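Side-chain contacts in probable ABC transporter phosphite binding protein PhnD1 (Prochlorococcus marinus str. MIT 9301, PDB 5LQ5), which binds inorganic phosphite strongly, and methylphosphonate and phosphate only very weakly, probably as the periplasmic solute-binding component of an ABC transporter: residues Ile41-Asn45 against Tyr46-Val50; Trp208-Gln211 against Gly212-Asn216. All coordinates share one frame; numbering follows the deposited sequence.

Contact 1. Residues Ile41-Asn45 against Tyr46-Val50. With PO3 (phosphite ion), chain B.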
loop_
_atom_site.group_PDB
_atom_site.type_symbol
_atom_site.label_atom_id
_atom_site.label_comp_id
_atom_site.label_asym_id
_atom_site.label_seq_id
_atom_site.Cartn_x
_atom_site.Cartn_y
_atom_site.Cartn_z
ATOM N N ILE A 41 14.909 5.908 -3.446
ATOM C CA ILE A 41 15.164 5.283 -4.754
ATOM C C ILE A 41 13.832 4.747 -5.312
ATOM O O ILE A 41 13.416 3.664 -4.910
ATOM C CB ILE A 41 16.163 4.104 -4.639
ATOM C CG1 ILE A 41 17.427 4.483 -3.856
ATOM C CG2 ILE A 41 16.491 3.514 -5.997
ATOM C CD1 ILE A 41 18.218 5.621 -4.425
ATOM N N PRO A 42 13.182 5.459 -6.265
ATOM C CA PRO A 42 11.944 4.947 -6.875
ATOM C C PRO A 42 12.110 3.625 -7.623
ATOM O O PRO A 42 13.179 3.316 -8.118
ATOM C CB PRO A 42 11.517 6.068 -7.847
ATOM C CG PRO A 42 12.247 7.279 -7.380
ATOM C CD PRO A 42 13.553 6.758 -6.845
ATOM N N VAL A 43 11.018 2.871 -7.684
ATOM C CA VAL A 43 10.949 1.647 -8.496
ATOM C C VAL A 43 9.769 1.679 -9.447
ATOM O O VAL A 43 8.809 2.403 -9.216
ATOM C CB VAL A 43 10.875 0.399 -7.606
ATOM C CG1 VAL A 43 12.152 0.305 -6.775
ATOM C CG2 VAL A 43 9.583 0.400 -6.764
ATOM N N ILE A 44 9.795 0.806 -10.447
ATOM C CA ILE A 44 8.742 0.830 -11.482
ATOM C C ILE A 44 7.418 0.171 -11.090
ATOM O O ILE A 44 6.379 0.566 -11.610
ATOM C CB ILE A 44 9.209 0.279 -12.852
ATOM C CG1 ILE A 44 9.655 -1.182 -12.743
ATOM C CG2 ILE A 44 10.264 1.210 -13.454
ATOM C CD1 ILE A 44 9.744 -1.863 -14.105
ATOM N N ASN A 45 7.452 -0.831 -10.192
ATOM C CA ASN A 45 6.232 -1.594 -9.837
ATOM C C ASN A 45 6.414 -2.305 -8.492
ATOM O O ASN A 45 7.484 -2.205 -7.873
ATOM C CB ASN A 45 5.809 -2.522 -10.976
ATOM C CG ASN A 45 6.857 -3.561 -11.335
ATOM O OD1 ASN A 45 7.614 -4.039 -10.476
ATOM N ND2 ASN A 45 6.926 -3.908 -12.612
ATOM N N TYR A 46 5.354 -2.965 -8.008
ATOM C CA TYR A 46 5.424 -3.613 -6.705
ATOM C C TYR A 46 6.460 -4.738 -6.690
ATOM O O TYR A 46 7.134 -4.920 -5.703
ATOM C CB TYR A 46 4.089 -4.189 -6.299
ATOM C CG TYR A 46 3.023 -3.228 -5.732
ATOM C CD1 TYR A 46 2.284 -3.576 -4.600
ATOM C CD2 TYR A 46 2.701 -2.031 -6.349
ATOM C CE1 TYR A 46 1.298 -2.762 -4.118
ATOM C CE2 TYR A 46 1.655 -1.242 -5.903
ATOM C CZ TYR A 46 0.965 -1.590 -4.770
ATOM O OH TYR A 46 -0.067 -0.808 -4.281
ATOM N N ILE A 47 6.578 -5.477 -7.798
ATOM C CA ILE A 47 7.545 -6.567 -7.845
ATOM C C ILE A 47 8.945 -6.017 -7.671
ATOM O O ILE A 47 9.766 -6.606 -6.980
ATOM C CB ILE A 47 7.406 -7.392 -9.128
ATOM C CG1 ILE A 47 6.168 -8.243 -9.033
ATOM C CG2 ILE A 47 8.625 -8.279 -9.357
ATOM C CD1 ILE A 47 5.759 -8.880 -10.358
ATOM N N ALA A 48 9.203 -4.891 -8.301
ATOM C CA ALA A 48 10.532 -4.250 -8.233
ATOM C C ALA A 48 10.883 -3.820 -6.797
ATOM O O ALA A 48 12.062 -3.752 -6.424
ATOM C CB ALA A 48 10.639 -3.074 -9.187
ATOM N N ALA A 49 9.879 -3.460 -6.018
ATOM C CA ALA A 49 10.112 -3.128 -4.610
ATOM C C ALA A 49 10.575 -4.354 -3.815
ATOM O O ALA A 49 11.554 -4.302 -3.064
ATOM C CB ALA A 49 8.869 -2.497 -4.009
ATOM N N VAL A 50 9.892 -5.472 -4.055
ATOM C CA VAL A 50 10.245 -6.735 -3.411
ATOM C C VAL A 50 11.641 -7.190 -3.873
ATOM O O VAL A 50 12.519 -7.538 -3.063
ATOM C CB VAL A 50 9.194 -7.818 -3.657
ATOM C CG1 VAL A 50 9.690 -9.135 -3.041
ATOM C CG2 VAL A 50 7.859 -7.405 -3.034
HETATM P P PO3 B . -1.245 -2.077 -0.702
HETATM O O1 PO3 B . -2.626 -2.035 0.034
HETATM O O2 PO3 B . -0.536 -3.493 -0.683
HETATM O O3 PO3 B . -1.360 -1.515 -2.146
#
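Asn45 N-caps helix 46-54, and its side chain and carbonyl both turn to the amides of the first helical turn, while Val43 packs on the methyl groups of Ala48 and Ala49, and Ile44 on that of Ala48. Tyr46, the first helical residue, carries its ring away from the loop and into the ligand pocket. With CG beside the backbone N and anti to the carbonyl carbon (chi1 -79°), the ring presents its edge to the phosphite, and OH donates a hydrogen bond to O3 of the ion. Ser126, Thr127, Ser128 and His158 also bond the phosphite. Ile47 touches the loop at the base of its side chain, CB 3.6 Å from Asn45 OD1. Ala48 meets the loop through both its amide and its methyl. Its N donates to Asn45 OD1 at 2.8 Å, approaching almost end-on to the side-chain C=O (173°), and its CB packs on Val43 CB at 3.8 Å, with Ile44 CG1 reaching the same methyl group. The cap bond depends on the Asn45 torsion, which sets CG between the backbone N and carbonyl carbon (chi1 61°) and folds the amide back over the helix start. Ala49 gives the ordinary helical bond, N to Asn45 O at 3.3 Å, and its side chain also touches Phe63 of strand 60-63. Toward the loop, its CB lies 4.1 Å from Val43 CG2.

Contact 2. Residues Trp208-Gln211 against Gly212-Asn216; sequences WVAQ and GDLEN
From the end of strand 207-210 the backbone turns through Gly212 and Asp213 into helix 214-218, with no direct hydrogen bond between residues 208-211 and 212-216. In this strand-turn-helix connection Leu214 N and Gln211 O stand 4.1 Å apart, and a water takes the place of a direct bond. It donates to Gln211 O at 2.8 Å and accepts from Leu214 N at 3.2 Å, tying the last carbonyl before the bend to an amide at the helix start. The bend at chi2 (-73°) folds the Gln211 side chain back beside the main chain, where a second water accepts from Gly212 N at 2.8 Å and donates to Gln211 OE1. It also delivers the amide to the C-terminal end of helix 46-54 and the loop after it: NE2 donates to Phe53 O in the helix and to Leu58 O beyond it, which fixes the rotation of the amide, while Lys56 adds a weak bond to OE1. Leu214 lies against the turn with its branched end. CG comes within 3.6 Å of Gln211 O, CD2 rests on Gln211 CB at 4.0 Å, and CD1 reaches the methyl group of Ala210. Asp213 lies alongside, OD1 3.8 Å from Gln211 CB; OD2 pairs with Lys56 and OD1 with Arg217 in long, weak ion pairs, and OD1 is buried here without a hydrogen-bond partner. Strand 207-210 runs antiparallel between strands 60-63 and 79-84, where Ala210 touches Leu60 and Ile81, and Leu214 carries the packing on to Phe222, Thr223 and Leu226 of helix 222-231.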
loop_
_atom_site.group_PDB
_atom_site.type_symbol
_atom_site.label_atom_id
_atom_site.label_comp_id
_atom_site.label_asym_id
_atom_site.label_seq_id
_atom_site.Cartn_x
_atom_site.Cartn_y
_atom_site.Cartn_z
ATOM N N TRP A 208 6.723 -0.619 7.447
ATOM C CA TRP A 208 8.130 -0.475 7.161
ATOM C C TRP A 208 8.864 -1.758 7.451
ATOM O O TRP A 208 8.698 -2.340 8.511
ATOM C CB TRP A 208 8.773 0.617 8.006
ATOM C CG TRP A 208 8.419 2.032 7.632
ATOM C CD1 TRP A 208 7.596 2.905 8.312
ATOM C CD2 TRP A 208 8.943 2.763 6.516
ATOM N NE1 TRP A 208 7.560 4.101 7.654
ATOM C CE2 TRP A 208 8.386 4.050 6.565
ATOM C CE3 TRP A 208 9.804 2.437 5.475
ATOM C CZ2 TRP A 208 8.680 5.015 5.609
ATOM C CZ3 TRP A 208 10.112 3.399 4.536
ATOM C CH2 TRP A 208 9.545 4.666 4.606
ATOM N N VAL A 209 9.749 -2.123 6.539
ATOM C CA VAL A 209 10.612 -3.284 6.639
ATOM C C VAL A 209 12.050 -2.848 6.429
ATOM O O VAL A 209 12.348 -2.179 5.446
ATOM C CB VAL A 209 10.233 -4.385 5.637
ATOM C CG1 VAL A 209 11.137 -5.609 5.811
ATOM C CG2 VAL A 209 8.763 -4.798 5.799
ATOM N N ALA A 210 12.955 -3.295 7.307
ATOM C CA ALA A 210 14.391 -3.002 7.173
ATOM C C ALA A 210 15.210 -4.282 6.965
ATOM O O ALA A 210 14.827 -5.370 7.442
ATOM C CB ALA A 210 14.928 -2.254 8.397
ATOM N N GLN A 211 16.342 -4.146 6.296
ATOM C CA GLN A 211 17.349 -5.206 6.186
ATOM C C GLN A 211 17.828 -5.587 7.582
ATOM O O GLN A 211 17.909 -4.748 8.496
ATOM C CB GLN A 211 18.558 -4.796 5.345
ATOM C CG GLN A 211 18.266 -4.463 3.903
ATOM C CD GLN A 211 17.946 -5.664 3.030
ATOM O OE1 GLN A 211 18.098 -6.811 3.426
ATOM N NE2 GLN A 211 17.486 -5.389 1.838
ATOM N N GLY A 212 18.196 -6.850 7.699
ATOM C CA GLY A 212 18.693 -7.430 8.944
ATOM C C GLY A 212 20.148 -7.161 9.226
ATOM O O GLY A 212 20.617 -7.431 10.327
ATOM N N ASP A 213 20.869 -6.635 8.244
ATOM C CA ASP A 213 22.337 -6.474 8.371
ATOM C C ASP A 213 22.855 -5.063 8.526
ATOM O O ASP A 213 24.044 -4.788 8.259
ATOM C CB ASP A 213 23.047 -7.131 7.191
ATOM C CG ASP A 213 22.616 -6.566 5.831
ATOM O OD1 ASP A 213 22.351 -5.347 5.675
ATOM O OD2 ASP A 213 22.537 -7.368 4.883
ATOM N N LEU A 214 21.986 -4.164 8.953
ATOM C CA LEU A 214 22.365 -2.766 8.971
ATOM C C LEU A 214 23.524 -2.439 9.910
ATOM O O LEU A 214 24.321 -1.555 9.597
ATOM C CB LEU A 214 21.158 -1.868 9.221
ATOM C CG LEU A 214 20.112 -1.989 8.096
ATOM C CD1 LEU A 214 18.963 -1.065 8.421
ATOM C CD2 LEU A 214 20.661 -1.666 6.708
ATOM N N GLU A 215 23.622 -3.174 11.015
ATOM C CA GLU A 215 24.724 -2.991 11.993
ATOM C C GLU A 215 26.122 -3.117 11.402
ATOM O O GLU A 215 27.013 -2.362 11.783
ATOM C CB GLU A 215 24.620 -3.949 13.159
ATOM C CG GLU A 215 23.860 -3.359 14.320
ATOM C CD GLU A 215 22.376 -3.539 14.160
ATOM O OE1 GLU A 215 21.967 -4.629 13.721
ATOM O OE2 GLU A 215 21.616 -2.601 14.464
ATOM N N ASN A 216 26.299 -4.049 10.479
ATOM C CA ASN A 216 27.614 -4.218 9.834
ATOM C C ASN A 216 28.062 -3.015 9.008
ATOM O O ASN A 216 29.248 -2.795 8.826
ATOM C CB ASN A 216 27.639 -5.453 8.950
ATOM C CG ASN A 216 27.278 -6.715 9.703
ATOM O OD1 ASN A 216 27.653 -6.894 10.866
ATOM N ND2 ASN A 216 26.547 -7.605 9.039
HETATM O O HOH W 1 19.436 -4.404 10.809
HETATM O O HOH W 2 17.363 -8.748 5.823
#

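Contact 1 precedes contact 2 along the chain, and their centres lie 18 Å apart, with about 7 Å between nearest atoms and no touch. Both belong to the region of one six-stranded mixed sheet: residues 41-45 leave its outermost strand 37-40, while 208-210 form part of an inner strand. Strand 60-63 neighbours strand 207-210 and packs against helix 46-54. A second link is the glutamine of contact 2, which bonds to carbonyls at and just beyond the end of that helix. Contact 1 starts the helix at the phosphite; contact 2, farther from the chain centre, leads the sheet out to peripheral helices and contributes no residue to the phosphite pocket.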